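Local coordinates for adenosine monophosphate-protein transferase (Sulfolobus tokodaii, PDB 2EKM) that is of unknown function but belongs to the adenosine-specific kinase family and probably acts on adenosine or one of its nucleotides, at residues G15-I20 with G91-V96; N115-L120 with I131-G136. All coordinates share one frame; numbering follows the deposited sequence.

Interaction 1: residues G15-I20 with G91-V96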
loop_
_atom_site.group_PDB
_atom_site.type_symbol
_atom_site.label_atom_id
_atom_site.label_comp_id
_atom_site.label_asym_id
_atom_site.label_seq_id
_atom_site.Cartn_x
_atom_site.Cartn_y
_atom_site.Cartn_z
ATOM N N GLY A 15 -14.019 5.583 -21.149
ATOM C CA GLY A 15 -14.600 4.260 -21.017
ATOM C C GLY A 15 -13.741 3.261 -20.257
ATOM O O GLY A 15 -14.233 2.216 -19.828
ATOM N N THR A 16 -12.460 3.567 -20.082
ATOM C CA THR A 16 -11.583 2.650 -19.368
ATOM C C THR A 16 -11.185 3.149 -17.985
ATOM O O THR A 16 -11.383 4.314 -17.629
ATOM C CB THR A 16 -10.273 2.382 -20.138
ATOM O OG1 THR A 16 -9.466 3.565 -20.125
ATOM C CG2 THR A 16 -10.564 1.979 -21.577
ATOM N N ASN A 17 -10.621 2.232 -17.215
ATOM C CA ASN A 17 -10.127 2.517 -15.879
ATOM C C ASN A 17 -8.763 1.843 -15.832
ATOM O O ASN A 17 -8.556 0.809 -16.473
ATOM C CB ASN A 17 -11.045 1.906 -14.822
ATOM C CG ASN A 17 -12.143 2.855 -14.378
ATOM O OD1 ASN A 17 -11.956 3.644 -13.449
ATOM N ND2 ASN A 17 -13.294 2.786 -15.041
ATOM N N VAL A 18 -7.828 2.430 -15.099
ATOM C CA VAL A 18 -6.509 1.840 -14.996
ATOM C C VAL A 18 -6.216 1.556 -13.530
ATOM O O VAL A 18 -6.635 2.304 -12.649
ATOM C CB VAL A 18 -5.424 2.783 -15.588
ATOM C CG1 VAL A 18 -5.252 4.016 -14.704
ATOM C CG2 VAL A 18 -4.107 2.030 -15.748
ATOM N N ILE A 19 -5.532 0.448 -13.281
ATOM C CA ILE A 19 -5.148 0.049 -11.934
ATOM C C ILE A 19 -3.651 -0.236 -11.988
ATOM O O ILE A 19 -3.197 -1.083 -12.762
ATOM C CB ILE A 19 -5.890 -1.227 -11.474
ATOM C CG1 ILE A 19 -7.398 -0.966 -11.420
ATOM C CG2 ILE A 19 -5.392 -1.644 -10.086
ATOM C CD1 ILE A 19 -8.222 -2.202 -11.130
ATOM N N ILE A 20 -2.890 0.479 -11.170
ATOM C CA ILE A 20 -1.443 0.320 -11.144
ATOM C C ILE A 20 -0.963 -0.078 -9.753
ATOM O O ILE A 20 -1.399 0.484 -8.748
ATOM C CB ILE A 20 -0.750 1.636 -11.572
ATOM C CG1 ILE A 20 -1.323 2.099 -12.916
ATOM C CG2 ILE A 20 0.754 1.424 -11.686
ATOM C CD1 ILE A 20 -0.817 3.453 -13.382
ATOM N N GLY A 91 -16.618 -2.680 -17.160
ATOM C CA GLY A 91 -16.546 -3.080 -15.767
ATOM C C GLY A 91 -15.863 -1.948 -15.022
ATOM O O GLY A 91 -15.354 -1.019 -15.657
ATOM N N PHE A 92 -15.834 -2.017 -13.693
ATOM C CA PHE A 92 -15.220 -0.960 -12.897
ATOM C C PHE A 92 -14.255 -1.494 -11.847
ATOM O O PHE A 92 -14.332 -2.655 -11.448
ATOM C CB PHE A 92 -16.308 -0.134 -12.201
ATOM C CG PHE A 92 -17.346 0.423 -13.141
ATOM C CD1 PHE A 92 -17.038 1.479 -13.994
ATOM C CD2 PHE A 92 -18.636 -0.108 -13.165
ATOM C CE1 PHE A 92 -18.001 2.007 -14.861
ATOM C CE2 PHE A 92 -19.610 0.408 -14.028
ATOM C CZ PHE A 92 -19.290 1.471 -14.879
ATOM N N PRO A 93 -13.324 -0.645 -11.389
ATOM C CA PRO A 93 -12.342 -1.036 -10.377
ATOM C C PRO A 93 -12.936 -1.716 -9.143
ATOM O O PRO A 93 -12.386 -2.704 -8.658
ATOM C CB PRO A 93 -11.656 0.283 -10.049
ATOM C CG PRO A 93 -11.599 0.939 -11.401
ATOM C CD PRO A 93 -13.005 0.688 -11.938
ATOM N N ILE A 94 -14.055 -1.204 -8.633
ATOM C CA ILE A 94 -14.651 -1.817 -7.446
ATOM C C ILE A 94 -15.079 -3.254 -7.714
ATOM O O ILE A 94 -15.279 -4.030 -6.779
ATOM C CB ILE A 94 -15.871 -1.021 -6.904
ATOM C CG1 ILE A 94 -16.952 -0.890 -7.976
ATOM C CG2 ILE A 94 -15.421 0.349 -6.410
ATOM C CD1 ILE A 94 -18.222 -0.221 -7.455
ATOM N N ASN A 95 -15.218 -3.611 -8.988
ATOM C CA ASN A 95 -15.600 -4.978 -9.342
ATOM C C ASN A 95 -14.457 -5.951 -9.064
ATOM O O ASN A 95 -14.687 -7.106 -8.703
ATOM C CB ASN A 95 -15.932 -5.115 -10.836
ATOM C CG ASN A 95 -17.158 -4.327 -11.260
ATOM O OD1 ASN A 95 -18.047 -4.023 -10.460
ATOM N ND2 ASN A 95 -17.224 -4.022 -12.546
ATOM N N VAL A 96 -13.222 -5.487 -9.236
ATOM C CA VAL A 96 -12.075 -6.375 -9.076
ATOM C C VAL A 96 -10.957 -5.954 -8.142
ATOM O O VAL A 96 -10.007 -6.708 -7.946
ATOM C CB VAL A 96 -11.426 -6.659 -10.450
ATOM C CG1 VAL A 96 -12.437 -7.318 -11.379
ATOM C CG2 VAL A 96 -10.917 -5.360 -11.061
HETATM O O HOH W 1 -13.786 0.782 -17.146
#

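Interaction 2: residues N115-L120 with I131-G136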
loop_
_atom_site.group_PDB
_atom_site.type_symbol
_atom_site.label_atom_id
_atom_site.label_comp_id
_atom_site.label_asym_id
_atom_site.label_seq_id
_atom_site.Cartn_x
_atom_site.Cartn_y
_atom_site.Cartn_z
ATOM N N ASN A 115 -9.694 9.167 -13.590
ATOM C CA ASN A 115 -9.344 10.587 -13.567
ATOM C C ASN A 115 -7.944 10.750 -14.163
ATOM O O ASN A 115 -7.162 9.811 -14.246
ATOM C CB ASN A 115 -9.304 11.097 -12.126
ATOM C CG ASN A 115 -10.668 11.127 -11.476
ATOM O OD1 ASN A 115 -10.794 10.926 -10.269
ATOM N ND2 ASN A 115 -11.697 11.398 -12.267
ATOM N N PRO A 116 -7.708 11.991 -14.621
ATOM C CA PRO A 116 -6.388 12.275 -15.150
ATOM C C PRO A 116 -5.357 11.798 -14.120
ATOM O O PRO A 116 -5.509 12.100 -12.933
ATOM C CB PRO A 116 -6.328 13.822 -15.319
ATOM C CG PRO A 116 -7.760 14.121 -15.652
ATOM C CD PRO A 116 -8.520 13.241 -14.675
ATOM N N LEU A 117 -4.363 11.024 -14.541
ATOM C CA LEU A 117 -3.422 10.456 -13.586
ATOM C C LEU A 117 -1.950 10.609 -13.931
ATOM O O LEU A 117 -1.538 10.421 -15.075
ATOM C CB LEU A 117 -3.733 8.967 -13.404
ATOM C CG LEU A 117 -2.830 8.139 -12.480
ATOM C CD1 LEU A 117 -3.133 8.471 -11.025
ATOM C CD2 LEU A 117 -3.066 6.647 -12.741
ATOM N N GLN A 118 -1.161 10.944 -12.913
ATOM C CA GLN A 118 0.280 11.087 -13.057
ATOM C C GLN A 118 0.938 10.116 -12.078
ATOM O O GLN A 118 0.497 9.982 -10.934
ATOM C CB GLN A 118 0.731 12.506 -12.708
ATOM C CG GLN A 118 0.434 13.572 -13.751
ATOM C CD GLN A 118 0.843 14.956 -13.274
ATOM O OE1 GLN A 118 1.176 15.835 -14.073
ATOM N NE2 GLN A 118 0.811 15.157 -11.963
ATOM N N VAL A 119 1.982 9.431 -12.532
ATOM C CA VAL A 119 2.708 8.508 -11.673
ATOM C C VAL A 119 4.066 9.148 -11.408
ATOM O O VAL A 119 4.766 9.543 -12.342
ATOM C CB VAL A 119 2.895 7.125 -12.342
ATOM C CG1 VAL A 119 3.719 6.218 -11.440
ATOM C CG2 VAL A 119 1.535 6.489 -12.610
ATOM N N LEU A 120 4.411 9.274 -10.130
ATOM C CA LEU A 120 5.672 9.874 -9.714
ATOM C C LEU A 120 6.721 8.779 -9.597
ATOM O O LEU A 120 6.585 7.858 -8.794
ATOM C CB LEU A 120 5.481 10.590 -8.373
ATOM C CG LEU A 120 4.341 11.620 -8.375
ATOM C CD1 LEU A 120 4.079 12.113 -6.966
ATOM C CD2 LEU A 120 4.687 12.779 -9.299
ATOM N N ILE A 131 7.008 6.340 -6.364
ATOM C CA ILE A 131 6.897 6.933 -5.036
ATOM C C ILE A 131 5.502 7.473 -4.740
ATOM O O ILE A 131 5.224 7.906 -3.622
ATOM C CB ILE A 131 7.932 8.065 -4.831
ATOM C CG1 ILE A 131 7.661 9.215 -5.799
ATOM C CG2 ILE A 131 9.338 7.519 -5.021
ATOM C CD1 ILE A 131 8.482 10.459 -5.497
ATOM N N GLY A 132 4.630 7.438 -5.742
ATOM C CA GLY A 132 3.274 7.918 -5.557
ATOM C C GLY A 132 2.596 8.280 -6.863
ATOM O O GLY A 132 3.131 8.036 -7.945
ATOM N N VAL A 133 1.402 8.852 -6.760
ATOM C CA VAL A 133 0.648 9.265 -7.932
ATOM C C VAL A 133 -0.132 10.540 -7.637
ATOM O O VAL A 133 -0.361 10.884 -6.480
ATOM C CB VAL A 133 -0.381 8.190 -8.362
ATOM C CG1 VAL A 133 0.315 6.853 -8.611
ATOM C CG2 VAL A 133 -1.457 8.041 -7.290
ATOM N N VAL A 134 -0.518 11.245 -8.695
ATOM C CA VAL A 134 -1.338 12.438 -8.557
ATOM C C VAL A 134 -2.634 12.002 -9.224
ATOM O O VAL A 134 -2.742 11.974 -10.450
ATOM C CB VAL A 134 -0.754 13.660 -9.297
ATOM C CG1 VAL A 134 -1.675 14.872 -9.105
ATOM C CG2 VAL A 134 0.635 13.974 -8.761
ATOM N N ASP A 135 -3.602 11.621 -8.397
ATOM C CA ASP A 135 -4.891 11.145 -8.872
ATOM C C ASP A 135 -5.924 12.266 -8.845
ATOM O O ASP A 135 -6.435 12.625 -7.788
ATOM C CB ASP A 135 -5.373 9.994 -7.982
ATOM C CG ASP A 135 -6.585 9.283 -8.551
ATOM O OD1 ASP A 135 -7.244 9.852 -9.444
ATOM O OD2 ASP A 135 -6.881 8.157 -8.094
ATOM N N GLY A 136 -6.227 12.816 -10.013
ATOM C CA GLY A 136 -7.209 13.878 -10.068
ATOM C C GLY A 136 -6.687 15.197 -9.541
ATOM O O GLY A 136 -5.479 15.447 -9.530
#

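Interaction 1: residues G15-I20 with G91-V96
N17 and P93 meet by van der Waals contact, the two side chains crossing at about a right angle. CG of N17 comes 3.4 Å from CD of P93, while OD1 of N17 lies an equal 3.4 Å from CG of P93, and the CB methylene of N17 also rests on the ring. The side chain turns its CG beside its own backbone N, at a chi1 of -91° that departs from a staggered value, and this brings the amide up to the proline. Beyond P93 the amide nitrogen ND2 reaches the edge of the F92 ring, near the ring plane and 4.1 Å from CD1 of F92; amide and ring planes stand 84° apart.

The polar link runs through a bridging water, which accepts a hydrogen bond from N17 ND2 at 2.9 Å and lies 2.8 Å from G91 O, to which it can donate, though other acceptors compete for its protons. With an alanine here in place of N17, the water would probably lose its donor from the strand and a gap would open beside the ring of P93.

A purely apolar contact lies further along the strand, where the extended I19 side chain lays CD1 4.2 Å from CG2 of V96 and 4.4 Å from CB of P93. A weakly bonded helical turn, with V96 N bonded to P93 O, puts these two residues within range of the same methyl.

The contact thus seats the start of helix 93-101 on strand 16-22 of a five-stranded antiparallel sheet. N17 and I19 bond through their backbones to I88 and I86 of strand 83-89, whereas V18, which points away from the helix, touches strand 117-123. H24 of the second subunit packs on P93.

Interaction 2: residues N115-L120 with I131-G136
Q118 and V134 form an antiparallel hydrogen-bonded pair in this hairpin, with V134 N giving a bond to Q118 O at 2.8 Å and Q118 N returning one to V134 O at 3.1 Å. Their side chains run side by side in the same direction, with Q118 CB against V134 CB at 3.9 Å.

Apolar packing is close from this pair toward L120. L117 carries its CG opposite the backbone N (chi1 178°), which swings CD1 across the strand boundary to within 3.8 Å of V133 CB. V119, in a non-hydrogen-bonded pair with V133, adds a looser touch between its CG2 and V133 CG1. Toward the turn L120 N donates to G132 O and L120 O accepts from I131 N, while L120 CB sits 3.6 Å from I131 CG1.

Side-chain packing between the segments thins at the opposite end, where N115 and P116 are partly exposed. G136 N still donates to P116 O at 3.1 Å, and NE2 of Q126 of the second subunit bonds both P116 O and G136 O, yet N115 offers D135 little more than its CB, 3.6 Å from D135 OD1. The carboxylate is held elsewhere: OD1 by T113 OG1, OD2 by ND1 of H82 of the second subunit.

In the three-stranded antiparallel sheet, strand 117-123 is the middle member, bonded on its other edge to strand 4-10 through L117 with V10 and V119 with I8. On the face carrying L117, V119 and V133, the sheet packs against strands 16-22 and 108-113, while on the face of Q118 and V134 it meets the second subunit.

Overall arrangement
Read from the N terminus, strand 4-10, an edge of the smaller sheet, comes first and strand 16-22 follows; interaction 1 closes only when the chain returns at 91-96, after 70 intervening residues that include three other strands of its five-stranded sheet and helices 28-37 and 65-78. Interaction 2 follows in series, without nesting or crossing: 115-120 and 131-136 enclose just ten residues, as expected of a hairpin. The first contact fixes a helix on the larger sheet, the second builds part of the smaller one. They join where the two sheets face each other: V18 CG1 packs on L117 CD2, and I20 CD1 on V119 CG2, both at 3.9 Å. Both contacts also touch the second subunit.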